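Glycoside Hydrolase (Bacteroides uniformis, PDB 5TA0) probably hydrolyses agarose chains as a glycoside hydrolase in the agarose-degrading pathway of a human gut bacterium. Local coordinates at residues A53-N58 and K119-N124; S134-C139 and S190-P195; G422-T427 and M525-Y530; N550-T555 and V635-F640. All coordinates share one frame; numbering follows the deposited sequence.

Contact 1: residues A53-N58 and K119-N124. With EDO (1,2-ethanediol), chain J.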
loop_
_atom_site.group_PDB
_atom_site.type_symbol
_atom_site.label_atom_id
_atom_site.label_comp_id
_atom_site.label_asym_id
_atom_site.label_seq_id
_atom_site.Cartn_x
_atom_site.Cartn_y
_atom_site.Cartn_z
ATOM N N ALA A 53 -7.998 10.797 5.585
ATOM C CA ALA A 53 -8.773 11.829 6.270
ATOM C C ALA A 53 -7.847 12.595 7.199
ATOM O O ALA A 53 -6.670 12.291 7.307
ATOM C CB ALA A 53 -9.933 11.202 7.038
ATOM N N THR A 54 -8.395 13.610 7.833
ATOM C CA THR A 54 -7.696 14.318 8.894
ATOM C C THR A 54 -8.653 14.450 10.067
ATOM O O THR A 54 -9.885 14.348 9.911
ATOM C CB THR A 54 -7.259 15.734 8.472
ATOM O OG1 THR A 54 -8.410 16.452 8.019
ATOM C CG2 THR A 54 -6.217 15.680 7.372
ATOM N N ILE A 55 -8.096 14.688 11.248
ATOM C CA ILE A 55 -8.918 14.890 12.451
ATOM C C ILE A 55 -9.725 16.183 12.458
ATOM O O ILE A 55 -10.727 16.270 13.171
ATOM C CB ILE A 55 -8.082 14.781 13.756
ATOM C CG1 ILE A 55 -7.078 15.933 13.887
ATOM C CG2 ILE A 55 -7.405 13.427 13.832
ATOM C CD1 ILE A 55 -6.304 15.914 15.189
ATOM N N ASN A 56 -9.334 17.152 11.625
ATOM C CA ASN A 56 -9.898 18.509 11.676
ATOM C C ASN A 56 -10.806 18.865 10.511
ATOM O O ASN A 56 -11.358 19.950 10.484
ATOM C CB ASN A 56 -8.821 19.582 11.889
ATOM C CG ASN A 56 -7.747 19.565 10.827
ATOM O OD1 ASN A 56 -7.223 18.509 10.464
ATOM N ND2 ASN A 56 -7.397 20.733 10.339
ATOM N N GLU A 57 -10.979 17.977 9.540
ATOM C CA GLU A 57 -11.911 18.294 8.451
ATOM C C GLU A 57 -13.298 18.555 9.104
ATOM O O GLU A 57 -13.691 17.867 10.046
ATOM C CB GLU A 57 -11.887 17.226 7.345
ATOM C CG GLU A 57 -12.151 15.811 7.736
ATOM C CD GLU A 57 -12.222 14.916 6.530
ATOM O OE1 GLU A 57 -13.301 14.916 5.920
ATOM O OE2 GLU A 57 -11.220 14.239 6.195
ATOM N N ASN A 58 -14.002 19.550 8.553
ATOM C CA ASN A 58 -15.278 20.001 9.128
ATOM C C ASN A 58 -16.427 19.002 8.951
ATOM O O ASN A 58 -17.450 19.092 9.622
ATOM C CB ASN A 58 -15.658 21.455 8.713
ATOM C CG ASN A 58 -16.005 21.635 7.237
ATOM O OD1 ASN A 58 -16.293 20.686 6.520
ATOM N ND2 ASN A 58 -15.993 22.899 6.797
ATOM N N LYS A 119 -4.364 29.780 13.039
ATOM C CA LYS A 119 -5.269 30.324 14.068
ATOM C C LYS A 119 -6.535 29.484 14.176
ATOM O O LYS A 119 -6.969 29.172 15.306
ATOM C CB LYS A 119 -5.587 31.802 13.805
ATOM C CG LYS A 119 -6.498 32.426 14.844
ATOM C CD LYS A 119 -6.629 33.918 14.621
ATOM C CE LYS A 119 -7.720 34.523 15.492
ATOM N NZ LYS A 119 -7.558 36.003 15.560
ATOM N N ARG A 120 -7.104 29.085 13.041
ATOM C CA ARG A 120 -8.291 28.248 13.033
ATOM C C ARG A 120 -8.021 26.891 13.676
ATOM O O ARG A 120 -8.859 26.392 14.421
ATOM C CB ARG A 120 -8.840 28.074 11.619
ATOM C CG ARG A 120 -10.189 27.383 11.584
ATOM C CD ARG A 120 -11.061 27.867 10.437
ATOM N NE ARG A 120 -10.643 27.338 9.147
ATOM C CZ ARG A 120 -9.864 27.986 8.287
ATOM N NH1 ARG A 120 -9.415 29.202 8.581
ATOM N NH2 ARG A 120 -9.528 27.412 7.139
ATOM N N TYR A 121 -6.854 26.298 13.413
ATOM C CA TYR A 121 -6.489 25.029 14.060
ATOM C C TYR A 121 -6.348 25.199 15.583
ATOM O O TYR A 121 -6.891 24.397 16.366
ATOM C CB TYR A 121 -5.199 24.427 13.456
ATOM C CG TYR A 121 -4.966 23.047 14.003
ATOM C CD1 TYR A 121 -5.478 21.919 13.369
ATOM C CD2 TYR A 121 -4.279 22.849 15.216
ATOM C CE1 TYR A 121 -5.309 20.674 13.916
ATOM C CE2 TYR A 121 -4.126 21.608 15.765
ATOM C CZ TYR A 121 -4.632 20.499 15.104
ATOM O OH TYR A 121 -4.480 19.238 15.652
ATOM N N VAL A 122 -5.643 26.250 15.984
ATOM C CA VAL A 122 -5.425 26.562 17.392
ATOM C C VAL A 122 -6.742 26.721 18.157
ATOM O O VAL A 122 -6.834 26.257 19.299
ATOM C CB VAL A 122 -4.545 27.827 17.505
ATOM C CG1 VAL A 122 -4.614 28.446 18.903
ATOM C CG2 VAL A 122 -3.108 27.491 17.117
ATOM N N GLN A 123 -7.734 27.347 17.534
ATOM C CA GLN A 123 -9.048 27.546 18.168
ATOM C C GLN A 123 -9.921 26.299 18.161
ATOM O O GLN A 123 -10.913 26.221 18.904
ATOM C CB GLN A 123 -9.795 28.711 17.511
ATOM C CG GLN A 123 -9.102 30.046 17.763
ATOM C CD GLN A 123 -9.708 31.220 17.013
ATOM O OE1 GLN A 123 -10.400 31.059 16.011
ATOM N NE2 GLN A 123 -9.419 32.420 17.488
ATOM N N ASN A 124 -9.567 25.301 17.348
ATOM C CA ASN A 124 -10.371 24.085 17.198
ATOM C C ASN A 124 -9.957 23.076 18.265
ATOM O O ASN A 124 -9.452 21.994 17.993
ATOM C CB ASN A 124 -10.206 23.525 15.774
ATOM C CG ASN A 124 -11.298 22.553 15.391
ATOM O OD1 ASN A 124 -12.185 22.232 16.183
ATOM N ND2 ASN A 124 -11.252 22.075 14.130
HETATM C C1 EDO J . -4.987 20.310 6.967
HETATM O O1 EDO J . -5.338 20.216 8.343
HETATM C C2 EDO J . -3.898 19.311 6.671
HETATM O O2 EDO J . -2.650 19.745 7.208
HETATM O O HOH W 1 -13.020 20.438 12.748
#
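Asn56 and Tyr121 bring the irregular loop 53-58 to the last turn of the helix in 119-124, their CA atoms 7.7 Å apart. Side chains and one water do the joining. The Asn56 amide meets the rim of the Tyr121 ring: ND2 lies in the ring plane, 3.8 Å from CD1, and the amide plane stands 76° away from the ring plane. With chi1 at 58°, Asn56 holds CG between its own N and carbonyl carbon, which places the amide beside the tyrosine. Its ND2 then donates to O1 of a bound ethanediol over 2.9 Å at 160°. The methyl CD1 of Ile55 rests 3.8 Å from Tyr121 OH, whose polar partner is Glu131. Further along, a water donates to Asn56 O at 2.9 Å and accepts from Asn124 ND2 at 2.8 Å, tying the loop to the residue that follows the helix; Lys126 bonds the other end of that amide. The loop runs from strand 50-51 of the parallel sheet to helix 69-76, with Ile55 packed on Val81 of strand 80-84, and it meets the end of helix 107-123, which precedes strand 134-140 in the chain.

Contact 2: residues S134-C139 and S190-P195. With EDO (1,2-ethanediol), chain J; EDO (1,2-ethanediol), chain S.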
loop_
_atom_site.group_PDB
_atom_site.type_symbol
_atom_site.label_atom_id
_atom_site.label_comp_id
_atom_site.label_asym_id
_atom_site.label_seq_id
_atom_site.Cartn_x
_atom_site.Cartn_y
_atom_site.Cartn_z
ATOM N N SER A 134 -2.996 10.768 14.647
ATOM C CA SER A 134 -2.685 11.406 13.380
ATOM C C SER A 134 -1.195 11.453 13.098
ATOM O O SER A 134 -0.396 11.933 13.930
ATOM C CB SER A 134 -3.249 12.818 13.412
ATOM O OG SER A 134 -3.022 13.480 12.169
ATOM N N ASN A 135 -0.818 10.957 11.922
ATOM C CA ASN A 135 0.523 11.115 11.381
ATOM C C ASN A 135 0.321 11.492 9.924
ATOM O O ASN A 135 -0.015 10.656 9.078
ATOM C CB ASN A 135 1.311 9.830 11.530
ATOM C CG ASN A 135 2.781 9.974 11.154
ATOM O OD1 ASN A 135 3.233 11.060 10.827
ATOM N ND2 ASN A 135 3.522 8.890 11.217
ATOM N N LEU A 136 0.428 12.767 9.630
ATOM C CA LEU A 136 -0.017 13.267 8.333
ATOM C C LEU A 136 0.939 13.005 7.201
ATOM O O LEU A 136 2.147 13.288 7.299
ATOM C CB LEU A 136 -0.299 14.772 8.406
ATOM C CG LEU A 136 -0.885 15.441 7.166
ATOM C CD1 LEU A 136 -2.285 14.929 6.931
ATOM C CD2 LEU A 136 -0.846 16.960 7.309
ATOM N N ILE A 137 0.374 12.502 6.100
ATOM C CA ILE A 137 1.015 12.541 4.790
ATOM C C ILE A 137 0.529 13.792 4.077
ATOM O O ILE A 137 -0.646 13.941 3.784
ATOM C CB ILE A 137 0.662 11.297 3.924
ATOM C CG1 ILE A 137 0.929 9.998 4.695
ATOM C CG2 ILE A 137 1.405 11.345 2.594
ATOM C CD1 ILE A 137 0.367 8.769 4.015
ATOM N N LEU A 138 1.461 14.700 3.804
ATOM C CA LEU A 138 1.190 15.899 3.017
ATOM C C LEU A 138 1.631 15.656 1.565
ATOM O O LEU A 138 2.633 15.012 1.321
ATOM C CB LEU A 138 1.945 17.080 3.644
ATOM C CG LEU A 138 1.689 18.464 3.035
ATOM C CD1 LEU A 138 0.212 18.860 3.066
ATOM C CD2 LEU A 138 2.507 19.536 3.760
ATOM N N CYS A 139 0.844 16.162 0.616
ATOM C CA CYS A 139 1.171 16.059 -0.800
ATOM C C CYS A 139 0.525 17.189 -1.550
ATOM O O CYS A 139 -0.542 17.694 -1.139
ATOM C CB CYS A 139 0.669 14.713 -1.337
ATOM S SG CYS A 139 1.147 14.295 -3.033
ATOM N N SER A 190 -0.266 25.397 19.871
ATOM C CA SER A 190 0.897 25.820 19.085
ATOM C C SER A 190 0.724 25.601 17.575
ATOM O O SER A 190 1.568 26.011 16.802
ATOM C CB SER A 190 2.143 25.081 19.542
ATOM O OG SER A 190 2.211 23.748 19.043
ATOM N N GLY A 191 -0.358 24.967 17.166
ATOM C CA GLY A 191 -0.612 24.704 15.750
ATOM C C GLY A 191 -0.590 23.220 15.446
ATOM O O GLY A 191 -0.231 22.403 16.277
ATOM N N GLU A 192 -1.009 22.880 14.227
ATOM C CA GLU A 192 -1.101 21.479 13.816
ATOM C C GLU A 192 0.281 20.827 13.811
ATOM O O GLU A 192 1.228 21.405 13.312
ATOM C CB GLU A 192 -1.714 21.418 12.418
ATOM C CG GLU A 192 -1.914 19.993 11.934
ATOM C CD GLU A 192 -2.664 19.888 10.625
ATOM O OE1 GLU A 192 -3.489 20.748 10.293
ATOM O OE2 GLU A 192 -2.449 18.857 9.924
ATOM N N PRO A 193 0.417 19.610 14.336
ATOM C CA PRO A 193 1.698 18.939 14.244
ATOM C C PRO A 193 2.250 18.828 12.825
ATOM O O PRO A 193 1.495 18.674 11.862
ATOM C CB PRO A 193 1.407 17.551 14.826
ATOM C CG PRO A 193 0.277 17.813 15.767
ATOM C CD PRO A 193 -0.569 18.814 15.092
ATOM N N LYS A 194 3.562 18.919 12.689
ATOM C CA LYS A 194 4.209 18.774 11.387
ATOM C C LYS A 194 3.842 17.430 10.756
ATOM O O LYS A 194 3.628 16.433 11.446
ATOM C CB LYS A 194 5.734 18.863 11.507
ATOM C CG LYS A 194 6.258 20.200 11.992
ATOM C CD LYS A 194 6.437 21.189 10.866
ATOM C CE LYS A 194 6.623 22.587 11.465
ATOM N NZ LYS A 194 6.688 23.686 10.478
ATOM N N PRO A 195 3.765 17.398 9.416
ATOM C CA PRO A 195 3.572 16.095 8.758
ATOM C C PRO A 195 4.675 15.110 9.050
ATOM O O PRO A 195 5.841 15.501 9.210
ATOM C CB PRO A 195 3.516 16.445 7.262
ATOM C CG PRO A 195 3.981 17.803 7.135
ATOM C CD PRO A 195 3.970 18.490 8.452
HETATM C C1 EDO J . -4.987 20.310 6.967
HETATM O O1 EDO J . -5.338 20.216 8.343
HETATM C C2 EDO J . -3.898 19.311 6.671
HETATM O O2 EDO J . -2.650 19.745 7.208
HETATM C C1 EDO S . 3.722 5.416 10.110
HETATM O O1 EDO S . 4.498 5.724 11.279
HETATM C C2 EDO S . 2.276 5.290 10.518
HETATM O O2 EDO S . 1.859 6.323 11.396
HETATM O O HOH W 2 1.515 14.617 11.578
#
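Pro195 lies against Leu136 and Leu138, two alternate residues that point from strand 134-139 to the same side. Its CB touches Leu136 O at 3.4 Å and Leu138 CB at 4.0 Å, while its CG lies 4.1 Å from Leu138 CD2. The proline ring thus packs on the strand at both leucines. A second touch comes earlier in the loop. Leu136 CD2 sits 3.6 Å from Glu192 OE2, the two side chains crossing at about a right angle.

Around this first shell come a water, a bound diol and the sheet. The water accepts from Leu136 N at 2.9 Å and donates to Lys194 O at 2.8 Å, so it stands in for a direct backbone link just before the chains pair. Both oxygens of the Glu192 carboxylate bond to an ethanediol, probably from the crystallisation liquor, O1 to OE1 at 2.7 Å and O2 to OE2 at 2.9 Å; the protein's own partner is Tyr183, whose OH is hydrogen-bonded to OE1. An extended side chain, with chi1 at -177°, takes the Glu192 carboxylate out to the diol.

Beyond Pro195 the loop becomes strand 197-199, whose Phe197 and Glu199 take up backbone bonds with Leu138. Strand 80-84 flanks 134-140 on its other edge, and Phe184, in the loop after helix 170-183, packs on Leu138 and Pro195; the contact is therefore the lead-in to the next strand in the parallel sheet of the (alpha/beta) barrel.

Contact 3: residues G422-T427 and M525-Y530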
loop_
_atom_site.group_PDB
_atom_site.type_symbol
_atom_site.label_atom_id
_atom_site.label_comp_id
_atom_site.label_asym_id
_atom_site.label_seq_id
_atom_site.Cartn_x
_atom_site.Cartn_y
_atom_site.Cartn_z
ATOM N N GLY A 422 -0.513 -6.963 18.289
ATOM C CA GLY A 422 0.317 -7.855 19.059
ATOM C C GLY A 422 1.547 -8.330 18.320
ATOM O O GLY A 422 1.898 -7.803 17.248
ATOM N N THR A 423 2.198 -9.338 18.896
ATOM C CA THR A 423 3.452 -9.880 18.370
ATOM C C THR A 423 3.124 -10.870 17.260
ATOM O O THR A 423 2.284 -11.777 17.438
ATOM C CB THR A 423 4.240 -10.597 19.488
ATOM O OG1 THR A 423 4.592 -9.631 20.489
ATOM C CG2 THR A 423 5.459 -11.281 18.960
ATOM N N ARG A 424 3.760 -10.697 16.099
ATOM C CA ARG A 424 3.516 -11.570 14.972
ATOM C C ARG A 424 4.036 -12.967 15.259
ATOM O O ARG A 424 5.157 -13.116 15.775
ATOM C CB ARG A 424 4.206 -11.027 13.728
ATOM C CG ARG A 424 3.744 -11.637 12.414
ATOM C CD ARG A 424 4.456 -10.981 11.246
ATOM N NE ARG A 424 4.027 -11.513 9.967
ATOM C CZ ARG A 424 4.752 -11.456 8.851
ATOM N NH1 ARG A 424 5.962 -10.899 8.852
ATOM N NH2 ARG A 424 4.286 -12.004 7.735
ATOM N N VAL A 425 3.261 -13.973 14.867
ATOM C CA VAL A 425 3.653 -15.360 15.027
ATOM C C VAL A 425 3.517 -16.094 13.717
ATOM O O VAL A 425 2.787 -15.664 12.798
ATOM C CB VAL A 425 2.900 -16.081 16.184
ATOM C CG1 VAL A 425 3.293 -15.472 17.510
ATOM C CG2 VAL A 425 1.380 -16.044 15.964
ATOM N N GLU A 426 4.216 -17.208 13.612
ATOM C CA GLU A 426 4.254 -17.959 12.369
ATOM C C GLU A 426 2.931 -18.603 11.980
ATOM O O GLU A 426 2.271 -19.235 12.806
ATOM C CB GLU A 426 5.309 -19.050 12.443
ATOM C CG GLU A 426 5.504 -19.698 11.091
ATOM C CD GLU A 426 6.121 -21.056 11.115
ATOM O OE1 GLU A 426 6.250 -21.699 12.173
ATOM O OE2 GLU A 426 6.476 -21.475 9.993
ATOM N N THR A 427 2.591 -18.475 10.702
ATOM C CA THR A 427 1.491 -19.212 10.092
ATOM C C THR A 427 1.987 -19.832 8.802
ATOM O O THR A 427 2.900 -19.314 8.177
ATOM C CB THR A 427 0.278 -18.320 9.779
ATOM O OG1 THR A 427 0.671 -17.264 8.881
ATOM C CG2 THR A 427 -0.316 -17.757 11.042
ATOM N N MET A 525 11.182 -17.362 14.551
ATOM C CA MET A 525 11.474 -17.561 13.131
ATOM C C MET A 525 11.861 -16.188 12.607
ATOM O O MET A 525 11.046 -15.244 12.671
ATOM C CB MET A 525 10.268 -18.085 12.370
ATOM C CG MET A 525 10.536 -18.269 10.885
ATOM S SD MET A 525 9.083 -18.763 9.952
ATOM C CE MET A 525 8.111 -17.247 9.996
ATOM N N GLU A 526 13.110 -16.056 12.165
ATOM C CA GLU A 526 13.584 -14.817 11.579
ATOM C C GLU A 526 13.607 -14.925 10.078
ATOM O O GLU A 526 14.287 -15.775 9.495
ATOM C CB GLU A 526 14.982 -14.451 12.077
ATOM C CG GLU A 526 15.437 -13.127 11.526
ATOM C CD GLU A 526 16.686 -12.591 12.181
ATOM O OE1 GLU A 526 17.162 -13.195 13.176
ATOM O OE2 GLU A 526 17.168 -11.540 11.686
ATOM N N GLU A 527 12.865 -14.031 9.448
ATOM C CA GLU A 527 12.832 -13.922 7.990
ATOM C C GLU A 527 13.833 -12.913 7.527
ATOM O O GLU A 527 13.892 -11.800 8.066
ATOM C CB GLU A 527 11.440 -13.517 7.532
ATOM C CG GLU A 527 11.325 -13.289 6.030
ATOM C CD GLU A 527 9.968 -12.790 5.599
ATOM O OE1 GLU A 527 9.014 -12.790 6.408
ATOM O OE2 GLU A 527 9.871 -12.352 4.418
ATOM N N VAL A 528 14.638 -13.299 6.528
ATOM C CA VAL A 528 15.551 -12.372 5.863
ATOM C C VAL A 528 15.345 -12.514 4.363
ATOM O O VAL A 528 15.247 -13.636 3.839
ATOM C CB VAL A 528 17.037 -12.610 6.262
ATOM C CG1 VAL A 528 17.928 -11.556 5.671
ATOM C CG2 VAL A 528 17.209 -12.554 7.781
ATOM N N LYS A 529 15.287 -11.388 3.667
ATOM C CA LYS A 529 15.122 -11.351 2.211
ATOM C C LYS A 529 16.426 -10.926 1.557
ATOM O O LYS A 529 17.032 -9.910 1.955
ATOM C CB LYS A 529 13.997 -10.402 1.847
ATOM C CG LYS A 529 13.623 -10.430 0.394
ATOM C CD LYS A 529 12.361 -9.629 0.180
ATOM C CE LYS A 529 11.909 -9.661 -1.261
ATOM N NZ LYS A 529 10.585 -8.995 -1.364
ATOM N N TYR A 530 16.853 -11.695 0.556
ATOM C CA TYR A 530 18.125 -11.488 -0.130
ATOM C C TYR A 530 17.889 -11.190 -1.600
ATOM O O TYR A 530 16.971 -11.741 -2.208
ATOM C CB TYR A 530 19.027 -12.702 0.038
ATOM C CG TYR A 530 19.485 -12.943 1.447
ATOM C CD1 TYR A 530 20.628 -12.333 1.944
ATOM C CD2 TYR A 530 18.781 -13.785 2.294
ATOM C CE1 TYR A 530 21.046 -12.528 3.257
ATOM C CE2 TYR A 530 19.216 -14.014 3.602
ATOM C CZ TYR A 530 20.331 -13.373 4.079
ATOM O OH TYR A 530 20.770 -13.605 5.370
HETATM O O HOH W 3 6.677 -11.587 6.052
#
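A side-chain join between two sheets of the beta region is formed here: strand 423-429 belongs to a large mixed sheet of nine strands, and strand 523-538, whose residues 525-530 fall in the porphyranase beta-sandwich family region, to a separate five-stranded sheet. Glu426 and Met525 have the closest CA atoms, 7.3 Å apart, too far for strand pairing, so side chains bridge the join. The Met525 tail crosses the Glu426 chain at about a right angle. Its CE lies 3.7 Å from Glu426 CG, and its SD is 3.8 Å from Glu426 OE2. A bend at chi3, 71°, turns the methyl onto the aliphatic part of the glutamate, whose carboxylate ends in a salt bridge to Arg647 and a bond from Asn30.

A second bridge is polar and indirect. Arg424 NH1 and Glu527 OE1, of opposite charge, stop 4.3 Å apart, short of a salt bridge, and a water mediates: it lies in plane at the guanidinium edge, accepts from Arg424 NH2 at 3.0 Å, and donates to Glu527 OE1 at 2.7 Å. This link supplements the bonds of Arg424 NE to Asp437 and of Glu527 OE1 to His35.

Strand 434-441 pairs with 423-429 in the large sheet. Strand 34-37 is the neighbour of 523-538 and packs on both segments, and 631-642 lies along the other edge of 523-538, its Phe640 touching Met525 and Glu527.

Contact 4: residues N550-T555 and V635-F640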
loop_
_atom_site.group_PDB
_atom_site.type_symbol
_atom_site.label_atom_id
_atom_site.label_comp_id
_atom_site.label_asym_id
_atom_site.label_seq_id
_atom_site.Cartn_x
_atom_site.Cartn_y
_atom_site.Cartn_z
ATOM N N ASN A 550 24.054 -13.887 -2.805
ATOM C CA ASN A 550 25.227 -14.111 -1.965
ATOM C C ASN A 550 25.118 -13.545 -0.553
ATOM O O ASN A 550 24.243 -12.732 -0.252
ATOM C CB ASN A 550 26.448 -13.505 -2.681
ATOM C CG ASN A 550 26.720 -14.137 -4.032
ATOM O OD1 ASN A 550 26.458 -15.323 -4.253
ATOM N ND2 ASN A 550 27.245 -13.323 -4.964
ATOM N N ASN A 551 26.032 -13.971 0.328
ATOM C CA ASN A 551 26.058 -13.619 1.747
ATOM C C ASN A 551 24.776 -14.028 2.496
ATOM O O ASN A 551 24.354 -13.353 3.425
ATOM C CB ASN A 551 26.369 -12.116 1.959
ATOM C CG ASN A 551 27.821 -11.829 2.343
ATOM O OD1 ASN A 551 28.548 -12.653 2.950
ATOM N ND2 ASN A 551 28.234 -10.607 2.066
ATOM N N VAL A 552 24.179 -15.148 2.081
ATOM C CA VAL A 552 22.997 -15.681 2.747
ATOM C C VAL A 552 23.419 -16.351 4.049
ATOM O O VAL A 552 24.320 -17.175 4.066
ATOM C CB VAL A 552 22.270 -16.695 1.850
ATOM C CG1 VAL A 552 21.148 -17.416 2.604
ATOM C CG2 VAL A 552 21.743 -16.006 0.588
ATOM N N LYS A 553 22.769 -15.967 5.132
ATOM C CA LYS A 553 23.076 -16.507 6.447
ATOM C C LYS A 553 22.134 -17.666 6.745
ATOM O O LYS A 553 20.917 -17.517 6.729
ATOM C CB LYS A 553 22.980 -15.397 7.498
ATOM C CG LYS A 553 23.757 -14.122 7.160
ATOM C CD LYS A 553 25.247 -14.299 6.821
ATOM C CE LYS A 553 26.011 -15.077 7.898
ATOM N NZ LYS A 553 27.504 -15.022 7.804
ATOM N N LYS A 554 22.697 -18.849 6.913
ATOM C CA LYS A 554 21.923 -20.006 7.335
ATOM C C LYS A 554 22.174 -20.350 8.791
ATOM O O LYS A 554 23.195 -19.967 9.378
ATOM C CB LYS A 554 22.249 -21.211 6.463
ATOM C CG LYS A 554 21.817 -21.073 5.008
ATOM C CD LYS A 554 22.174 -22.317 4.220
ATOM C CE LYS A 554 21.303 -23.508 4.611
ATOM N NZ LYS A 554 21.869 -24.772 4.075
ATOM N N THR A 555 21.197 -21.051 9.366
ATOM C CA THR A 555 21.265 -21.628 10.707
ATOM C C THR A 555 21.001 -23.126 10.553
ATOM O O THR A 555 20.891 -23.633 9.437
ATOM C CB THR A 555 20.234 -20.972 11.631
ATOM O OG1 THR A 555 18.927 -21.036 11.058
ATOM C CG2 THR A 555 20.569 -19.495 11.862
ATOM N N VAL A 635 15.064 -12.022 -9.451
ATOM C CA VAL A 635 15.191 -13.231 -8.662
ATOM C C VAL A 635 15.651 -12.815 -7.280
ATOM O O VAL A 635 16.704 -12.206 -7.131
ATOM C CB VAL A 635 16.173 -14.236 -9.293
ATOM C CG1 VAL A 635 16.295 -15.463 -8.410
ATOM C CG2 VAL A 635 15.706 -14.610 -10.701
ATOM N N THR A 636 14.792 -13.078 -6.292
ATOM C CA THR A 636 15.101 -12.793 -4.881
ATOM C C THR A 636 14.776 -14.022 -4.060
ATOM O O THR A 636 14.224 -14.987 -4.558
ATOM C CB THR A 636 14.357 -11.535 -4.380
ATOM O OG1 THR A 636 12.937 -11.759 -4.384
ATOM C CG2 THR A 636 14.681 -10.332 -5.253
ATOM N N MET A 637 15.116 -13.998 -2.779
ATOM C CA MET A 637 14.917 -15.195 -1.935
ATOM C C MET A 637 14.597 -14.794 -0.511
ATOM O O MET A 637 15.267 -13.960 0.071
ATOM C CB MET A 637 16.156 -16.081 -1.983
ATOM C CG MET A 637 16.023 -17.386 -1.210
ATOM S SD MET A 637 17.281 -18.605 -1.664
ATOM C CE MET A 637 18.734 -17.780 -1.020
ATOM N N GLN A 638 13.579 -15.417 0.058
ATOM C CA GLN A 638 13.297 -15.333 1.498
ATOM C C GLN A 638 13.845 -16.559 2.208
ATOM O O GLN A 638 13.627 -17.691 1.775
ATOM C CB GLN A 638 11.796 -15.258 1.761
ATOM C CG GLN A 638 11.164 -13.945 1.335
ATOM C CD GLN A 638 9.688 -14.118 1.150
ATOM O OE1 GLN A 638 9.266 -14.694 0.142
ATOM N NE2 GLN A 638 8.891 -13.656 2.107
ATOM N N ILE A 639 14.568 -16.306 3.283
ATOM C CA ILE A 639 15.101 -17.339 4.183
ATOM C C ILE A 639 14.376 -17.189 5.515
ATOM O O ILE A 639 14.237 -16.072 6.013
ATOM C CB ILE A 639 16.628 -17.125 4.364
ATOM C CG1 ILE A 639 17.347 -17.289 3.018
ATOM C CG2 ILE A 639 17.228 -18.058 5.408
ATOM C CD1 ILE A 639 17.278 -18.665 2.409
ATOM N N PHE A 640 13.926 -18.311 6.091
ATOM C CA PHE A 640 13.232 -18.327 7.371
ATOM C C PHE A 640 14.043 -19.198 8.315
ATOM O O PHE A 640 14.038 -20.414 8.167
ATOM C CB PHE A 640 11.832 -18.904 7.201
ATOM C CG PHE A 640 10.980 -18.132 6.226
ATOM C CD1 PHE A 640 10.217 -17.049 6.661
ATOM C CD2 PHE A 640 10.944 -18.473 4.895
ATOM C CE1 PHE A 640 9.435 -16.324 5.775
ATOM C CE2 PHE A 640 10.152 -17.744 3.998
ATOM C CZ PHE A 640 9.411 -16.666 4.450
#
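Val552 packs on Met637 and Ile639 within the C-terminal beta domain, where 550-555 is the loop passing from strand 545-549 of a four-stranded sheet to strand 558-568 of a five-stranded one. The tight side is wholly apolar. The two methyls of the valine divide the work between alternate residues of strand 635-640: CG2 meets Met637 CE at 3.8 Å, the side chains crossing at about a right angle, while CG1 meets Ile639 CG1, also at 3.8 Å, with CD1 of that isoleucine close behind. Met637 is bent at its end (chi3 68°), which turns CE up to the valine. Leu615 packs on both Met637 and Ile639, continuing this buried cluster.

The other side is looser and faces solvent. Lys553 is exposed, the course of its side chain uncertain, and a glycerol, probably from the crystallisation liquor, bonds to Val552 O and Lys554 N. Lys553 still takes part through its backbone: its N is bonded to Tyr530 OH and its O to Asn641 ND2, which ties the loop to strands 523-538 and 631-642. That same carbonyl makes the last, slack touch of the contact, Lys553 O lying 4.0 Å from Ile639 CG2.

The four contacts follow one another along the chain, each closing before the next opens, and fall into two pairs. Contacts 1 and 2, centres 11 Å apart, lie by the parallel sheet of the barrel, the Leu138 side chain about 10 Å from bound sugars; helix 107-123 is followed by strand 134-140, the Tyr121 ring packs against the backbone of Gly191 and Glu192, and one ethanediol touches both. Contacts 3 and 4, 14 Å apart, share the five-stranded sheet, in which strands 523-538 and 631-642 are neighbours, probably bonded from Tyr530 N to Met637 O. Between the pairs centres lie 32 to 48 Å apart: one pair belongs to the barrel, the other to the beta modules, without touching.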